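Local coordinates for uncharacterized protein (Parabacteroides distasonis ATCC 8503, PDB 4R03) that is of unknown function but belongs to the DUF3836 family and folds as a meandering antiparallel beta-sheet, probably evolved from beta-hairpin repeats, at residues L28-F36 and K48-W59. Numbering follows the deposited sequence. Where two conformers were deposited one is given.
Sequences LNKQVRYEF and KAFRWDRTNDEW. With CIT (citric acid), chain C; PO4 (phosphate ion), chain D.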
loop_
_atom_site.group_PDB
_atom_site.type_symbol
_atom_site.label_atom_id
_atom_site.label_comp_id
_atom_site.label_asym_id
_atom_site.label_seq_id
_atom_site.Cartn_x
_atom_site.Cartn_y
_atom_site.Cartn_z
ATOM N N LEU A 28 -11.424 -14.584 -11.653
ATOM C CA LEU A 28 -11.024 -13.164 -11.447
ATOM C C LEU A 28 -11.427 -12.768 -10.049
ATOM O O LEU A 28 -12.628 -12.871 -9.706
ATOM C CB LEU A 28 -11.698 -12.235 -12.463
ATOM C CG LEU A 28 -11.479 -10.742 -12.275
ATOM C CD1 LEU A 28 -10.098 -10.408 -12.675
ATOM C CD2 LEU A 28 -12.424 -9.934 -13.177
ATOM N N ASN A 29 -10.444 -12.398 -9.225
ATOM C CA ASN A 29 -10.733 -12.048 -7.824
ATOM C C ASN A 29 -9.927 -10.866 -7.389
ATOM O O ASN A 29 -8.731 -10.770 -7.646
ATOM C CB ASN A 29 -10.455 -13.210 -6.901
ATOM C CG ASN A 29 -11.434 -14.344 -7.063
ATOM O OD1 ASN A 29 -12.565 -14.369 -6.465
ATOM N ND2 ASN A 29 -11.034 -15.297 -7.832
ATOM N N LYS A 30 -10.562 -9.986 -6.642
ATOM C CA LYS A 30 -9.851 -8.913 -5.999
ATOM C C LYS A 30 -8.839 -9.435 -5.045
ATOM O O LYS A 30 -9.113 -10.332 -4.183
ATOM C CB LYS A 30 -10.824 -7.975 -5.246
ATOM C CG LYS A 30 -11.647 -7.133 -6.199
ATOM C CD LYS A 30 -12.826 -6.389 -5.510
ATOM C CE LYS A 30 -13.424 -5.459 -6.491
ATOM N NZ LYS A 30 -14.572 -4.699 -5.828
ATOM N N GLN A 31 -7.619 -8.929 -5.128
ATOM C CA GLN A 31 -6.552 -9.369 -4.240
ATOM C C GLN A 31 -6.193 -8.336 -3.195
ATOM O O GLN A 31 -6.137 -8.646 -1.998
ATOM C CB GLN A 31 -5.274 -9.736 -5.014
ATOM C CG GLN A 31 -4.203 -10.346 -4.187
ATOM C CD GLN A 31 -3.021 -10.641 -5.006
ATOM O OE1 GLN A 31 -2.466 -9.742 -5.618
ATOM N NE2 GLN A 31 -2.567 -11.872 -5.003
ATOM N N VAL A 32 -5.858 -7.115 -3.606
ATOM C CA VAL A 32 -5.417 -6.100 -2.672
ATOM C C VAL A 32 -5.742 -4.731 -3.239
ATOM O O VAL A 32 -5.743 -4.570 -4.465
ATOM C CB VAL A 32 -3.891 -6.256 -2.311
ATOM C CG1 VAL A 32 -2.998 -6.201 -3.532
ATOM C CG2 VAL A 32 -3.449 -5.273 -1.293
ATOM N N ARG A 33 -6.014 -3.764 -2.369
ATOM C CA ARG A 33 -6.221 -2.360 -2.698
ATOM C C ARG A 33 -5.239 -1.521 -1.889
ATOM O O ARG A 33 -5.081 -1.706 -0.715
ATOM C CB ARG A 33 -7.643 -1.922 -2.362
ATOM C CG ARG A 33 -7.914 -0.433 -2.553
ATOM C CD ARG A 33 -9.350 -0.104 -2.140
ATOM N NE ARG A 33 -9.541 1.356 -2.228
ATOM C CZ ARG A 33 -9.972 1.974 -3.292
ATOM N NH1 ARG A 33 -10.382 1.320 -4.355
ATOM N NH2 ARG A 33 -10.035 3.294 -3.242
ATOM N N TYR A 34 -4.555 -0.613 -2.592
ATOM C CA TYR A 34 -3.611 0.304 -1.977
ATOM C C TYR A 34 -4.173 1.718 -2.096
ATOM O O TYR A 34 -4.721 2.115 -3.139
ATOM C CB TYR A 34 -2.284 0.261 -2.669
ATOM C CG TYR A 34 -1.630 -1.086 -2.681
ATOM C CD1 TYR A 34 -1.182 -1.650 -1.522
ATOM C CD2 TYR A 34 -1.438 -1.784 -3.852
ATOM C CE1 TYR A 34 -0.559 -2.870 -1.535
ATOM C CE2 TYR A 34 -0.846 -3.054 -3.874
ATOM C CZ TYR A 34 -0.334 -3.561 -2.701
ATOM O OH TYR A 34 0.281 -4.824 -2.703
ATOM N N GLU A 35 -4.017 2.509 -1.047
ATOM C CA GLU A 35 -4.370 3.942 -1.055
ATOM C C GLU A 35 -3.150 4.708 -0.591
ATOM O O GLU A 35 -2.450 4.277 0.343
ATOM C CB GLU A 35 -5.540 4.210 -0.159
ATOM C CG GLU A 35 -6.822 3.533 -0.601
ATOM C CD GLU A 35 -8.046 3.890 0.216
ATOM O OE1 GLU A 35 -7.903 4.499 1.291
ATOM O OE2 GLU A 35 -9.165 3.454 -0.206
ATOM N N PHE A 36 -2.918 5.863 -1.207
ATOM C CA PHE A 36 -1.689 6.642 -0.985
ATOM C C PHE A 36 -2.027 8.053 -0.569
ATOM O O PHE A 36 -2.934 8.703 -1.109
ATOM C CB PHE A 36 -0.844 6.703 -2.267
ATOM C CG PHE A 36 -0.463 5.371 -2.818
ATOM C CD1 PHE A 36 0.683 4.718 -2.356
ATOM C CD2 PHE A 36 -1.271 4.712 -3.723
ATOM C CE1 PHE A 36 1.014 3.457 -2.852
ATOM C CE2 PHE A 36 -0.945 3.468 -4.196
ATOM C CZ PHE A 36 0.200 2.831 -3.749
ATOM N N LYS A 48 -1.688 2.598 2.607
ATOM C CA LYS A 48 -2.569 1.650 3.269
ATOM C C LYS A 48 -2.946 0.548 2.319
ATOM O O LYS A 48 -3.236 0.823 1.145
ATOM C CB LYS A 48 -3.814 2.321 3.750
ATOM C CG LYS A 48 -3.663 3.120 4.964
ATOM C CD LYS A 48 -5.098 3.572 5.391
ATOM C CE LYS A 48 -5.026 4.541 6.488
ATOM N NZ LYS A 48 -6.362 4.788 7.021
ATOM N N ALA A 49 -2.888 -0.676 2.779
ATOM C CA ALA A 49 -3.234 -1.848 1.998
ATOM C C ALA A 49 -4.493 -2.457 2.634
ATOM O O ALA A 49 -4.555 -2.591 3.894
ATOM C CB ALA A 49 -2.146 -2.869 1.969
ATOM N N PHE A 50 -5.457 -2.838 1.792
ATOM C CA PHE A 50 -6.698 -3.468 2.191
ATOM C C PHE A 50 -6.804 -4.843 1.554
ATOM O O PHE A 50 -6.444 -5.026 0.379
ATOM C CB PHE A 50 -7.884 -2.629 1.732
ATOM C CG PHE A 50 -7.926 -1.231 2.259
ATOM C CD1 PHE A 50 -7.107 -0.236 1.719
ATOM C CD2 PHE A 50 -8.779 -0.882 3.319
ATOM C CE1 PHE A 50 -7.142 1.051 2.201
ATOM C CE2 PHE A 50 -8.785 0.410 3.804
ATOM C CZ PHE A 50 -7.971 1.373 3.245
ATOM N N ARG A 51 -7.355 -5.798 2.306
ATOM C CA ARG A 51 -7.686 -7.125 1.786
ATOM C C ARG A 51 -9.179 -7.119 1.388
ATOM O O ARG A 51 -9.981 -6.338 1.913
ATOM C CB ARG A 51 -7.398 -8.222 2.810
ATOM C CG ARG A 51 -8.245 -8.131 4.054
ATOM C CD ARG A 51 -7.861 -9.292 5.047
ATOM N NE ARG A 51 -8.654 -9.119 6.235
ATOM C CZ ARG A 51 -9.909 -9.529 6.353
ATOM N NH1 ARG A 51 -10.458 -10.248 5.421
ATOM N NH2 ARG A 51 -10.579 -9.296 7.487
ATOM N N TRP A 52 -9.518 -8.019 0.492
ATOM C CA TRP A 52 -10.911 -8.156 0.039
ATOM C C TRP A 52 -11.521 -9.275 0.867
ATOM O O TRP A 52 -11.168 -10.456 0.752
ATOM C CB TRP A 52 -11.024 -8.428 -1.431
ATOM C CG TRP A 52 -12.399 -8.518 -1.924
ATOM C CD1 TRP A 52 -13.017 -9.650 -2.326
ATOM C CD2 TRP A 52 -13.337 -7.453 -2.088
ATOM N NE1 TRP A 52 -14.284 -9.364 -2.734
ATOM C CE2 TRP A 52 -14.513 -8.020 -2.619
ATOM C CE3 TRP A 52 -13.317 -6.077 -1.840
ATOM C CZ2 TRP A 52 -15.622 -7.244 -2.898
ATOM C CZ3 TRP A 52 -14.385 -5.334 -2.131
ATOM C CH2 TRP A 52 -15.564 -5.922 -2.611
ATOM N N ASP A 53 -12.489 -8.902 1.694
ATOM C CA ASP A 53 -13.227 -9.905 2.477
ATOM C C ASP A 53 -14.401 -10.457 1.664
ATOM O O ASP A 53 -15.340 -9.761 1.326
ATOM C CB ASP A 53 -13.659 -9.282 3.792
ATOM C CG ASP A 53 -14.369 -10.270 4.692
ATOM O OD1 ASP A 53 -15.428 -10.748 4.248
ATOM O OD2 ASP A 53 -13.836 -10.564 5.786
ATOM N N ARG A 54 -14.291 -11.729 1.294
ATOM C CA ARG A 54 -15.275 -12.346 0.397
ATOM C C ARG A 54 -16.536 -12.761 1.160
ATOM O O ARG A 54 -17.571 -12.926 0.513
ATOM C CB ARG A 54 -14.708 -13.610 -0.280
ATOM C CG ARG A 54 -13.420 -13.313 -1.090
ATOM C CD ARG A 54 -12.870 -14.563 -1.763
ATOM N NE ARG A 54 -13.754 -14.956 -2.856
ATOM C CZ ARG A 54 -13.735 -16.157 -3.466
ATOM N NH1 ARG A 54 -12.921 -17.094 -3.050
ATOM N NH2 ARG A 54 -14.576 -16.413 -4.458
ATOM N N THR A 55 -16.439 -12.896 2.461
ATOM C CA THR A 55 -17.647 -13.192 3.301
ATOM C C THR A 55 -18.636 -12.045 3.268
ATOM O O THR A 55 -19.865 -12.244 3.093
ATOM C CB THR A 55 -17.243 -13.465 4.681
ATOM O OG1 THR A 55 -16.381 -14.601 4.670
ATOM C CG2 THR A 55 -18.421 -13.819 5.558
ATOM N N ASN A 56 -18.128 -10.827 3.309
ATOM C CA ASN A 56 -18.990 -9.663 3.259
ATOM C C ASN A 56 -18.916 -8.778 1.994
ATOM O O ASN A 56 -19.675 -7.815 1.911
ATOM C CB ASN A 56 -18.592 -8.789 4.445
ATOM C CG ASN A 56 -18.717 -9.527 5.736
ATOM O OD1 ASN A 56 -19.682 -10.258 5.924
ATOM N ND2 ASN A 56 -17.818 -9.302 6.620
ATOM N N ASP A 57 -17.958 -9.074 1.052
ATOM C CA ASP A 57 -17.589 -8.239 -0.175
ATOM C C ASP A 57 -17.278 -6.775 0.187
ATOM O O ASP A 57 -18.004 -5.821 -0.142
ATOM C CB ASP A 57 -18.635 -8.287 -1.302
ATOM C CG ASP A 57 -18.541 -9.534 -2.125
ATOM O OD1 ASP A 57 -17.828 -10.467 -1.724
ATOM O OD2 ASP A 57 -19.293 -9.551 -3.133
ATOM N N GLU A 58 -16.181 -6.624 0.889
ATOM C CA GLU A 58 -15.775 -5.320 1.364
ATOM C C GLU A 58 -14.238 -5.291 1.506
ATOM O O GLU A 58 -13.616 -6.312 1.833
ATOM C CB GLU A 58 -16.530 -4.987 2.661
ATOM C CG GLU A 58 -15.833 -5.222 3.906
ATOM C CD GLU A 58 -16.724 -5.094 5.200
ATOM O OE1 GLU A 58 -17.966 -5.283 5.160
ATOM O OE2 GLU A 58 -16.128 -4.783 6.233
ATOM N N TRP A 59 -13.682 -4.117 1.303
ATOM C CA TRP A 59 -12.288 -3.877 1.626
ATOM C C TRP A 59 -12.127 -3.690 3.127
ATOM O O TRP A 59 -12.845 -2.863 3.740
ATOM C CB TRP A 59 -11.816 -2.629 0.886
ATOM C CG TRP A 59 -11.717 -2.765 -0.599
ATOM C CD1 TRP A 59 -12.458 -2.081 -1.515
ATOM C CD2 TRP A 59 -10.825 -3.583 -1.342
ATOM N NE1 TRP A 59 -12.109 -2.456 -2.782
ATOM C CE2 TRP A 59 -11.104 -3.373 -2.717
ATOM C CE3 TRP A 59 -9.829 -4.500 -1.002
ATOM C CZ2 TRP A 59 -10.432 -4.082 -3.736
ATOM C CZ3 TRP A 59 -9.152 -5.186 -2.040
ATOM C CH2 TRP A 59 -9.460 -4.933 -3.376
HETATM C C1 CIT C . -13.951 -11.361 -5.725
HETATM O O1 CIT C . -13.365 -10.361 -6.250
HETATM O O2 CIT C . -13.426 -12.167 -4.853
HETATM C C2 CIT C . -15.347 -11.558 -6.324
HETATM C C3 CIT C . -16.473 -11.755 -5.290
HETATM O O7 CIT C . -16.378 -10.726 -4.279
HETATM C C4 CIT C . -17.854 -11.684 -5.991
HETATM C C5 CIT C . -18.945 -12.331 -5.164
HETATM O O3 CIT C . -19.299 -13.519 -5.392
HETATM O O4 CIT C . -19.497 -11.713 -4.225
HETATM C C6 CIT C . -16.285 -13.060 -4.517
HETATM O O5 CIT C . -16.063 -14.105 -5.162
HETATM O O6 CIT C . -16.315 -13.062 -3.267
HETATM P P PO4 D . -12.936 -1.378 -6.183
HETATM O O1 PO4 D . -11.949 -0.478 -5.468
HETATM O O2 PO4 D . -13.561 -2.229 -5.144
HETATM O O3 PO4 D . -12.309 -2.270 -7.274
HETATM O O4 PO4 D . -13.955 -0.506 -6.879
HETATM O O HOH W 1 -7.719 -10.175 -0.459
#
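K30 packs on W52 and R33 on W59 at the open end of a beta-hairpin, strands 27-38 and 44-53 of a seven-stranded antiparallel meander. R33 and F50 form a hydrogen-bonded pair, as do E35 and K48. Q31 and V32 both face V20 in a classic beta bulge; from there toward N29 the two hairpin strands part, and a water bridges Q31 O and W52 N. W59, on the following strand, reaches across to strand 27-38 with its indole between two partners: R33 CB sits 3.4 Å above one face, and W52 CE3 lies over the other. R33 sends its extended chain on past that indole, chi1 175° putting CG opposite the backbone N, and NE and NH2 grip the single oxygen E35 OE2 side-on. The E35 carboxylate meets F50 at CE1, its plane turned 52° from the ring. K30 lays its extended chain over W52, CD 3.5 Å from the six-membered ring centroid and NZ 4.0 Å from it in a cation-pi contact. Were W52 an alanine, the K30 chain would probably lose its aromatic platform and W59 the cover over one face. Citrate and phosphate, probably from the crystallisation liquor, occupy this end: W52 NE1 donates to citrate O7 (2.9 Å), while K30 NZ and W59 NE1 both donate to phosphate O2, each at 2.8 Å.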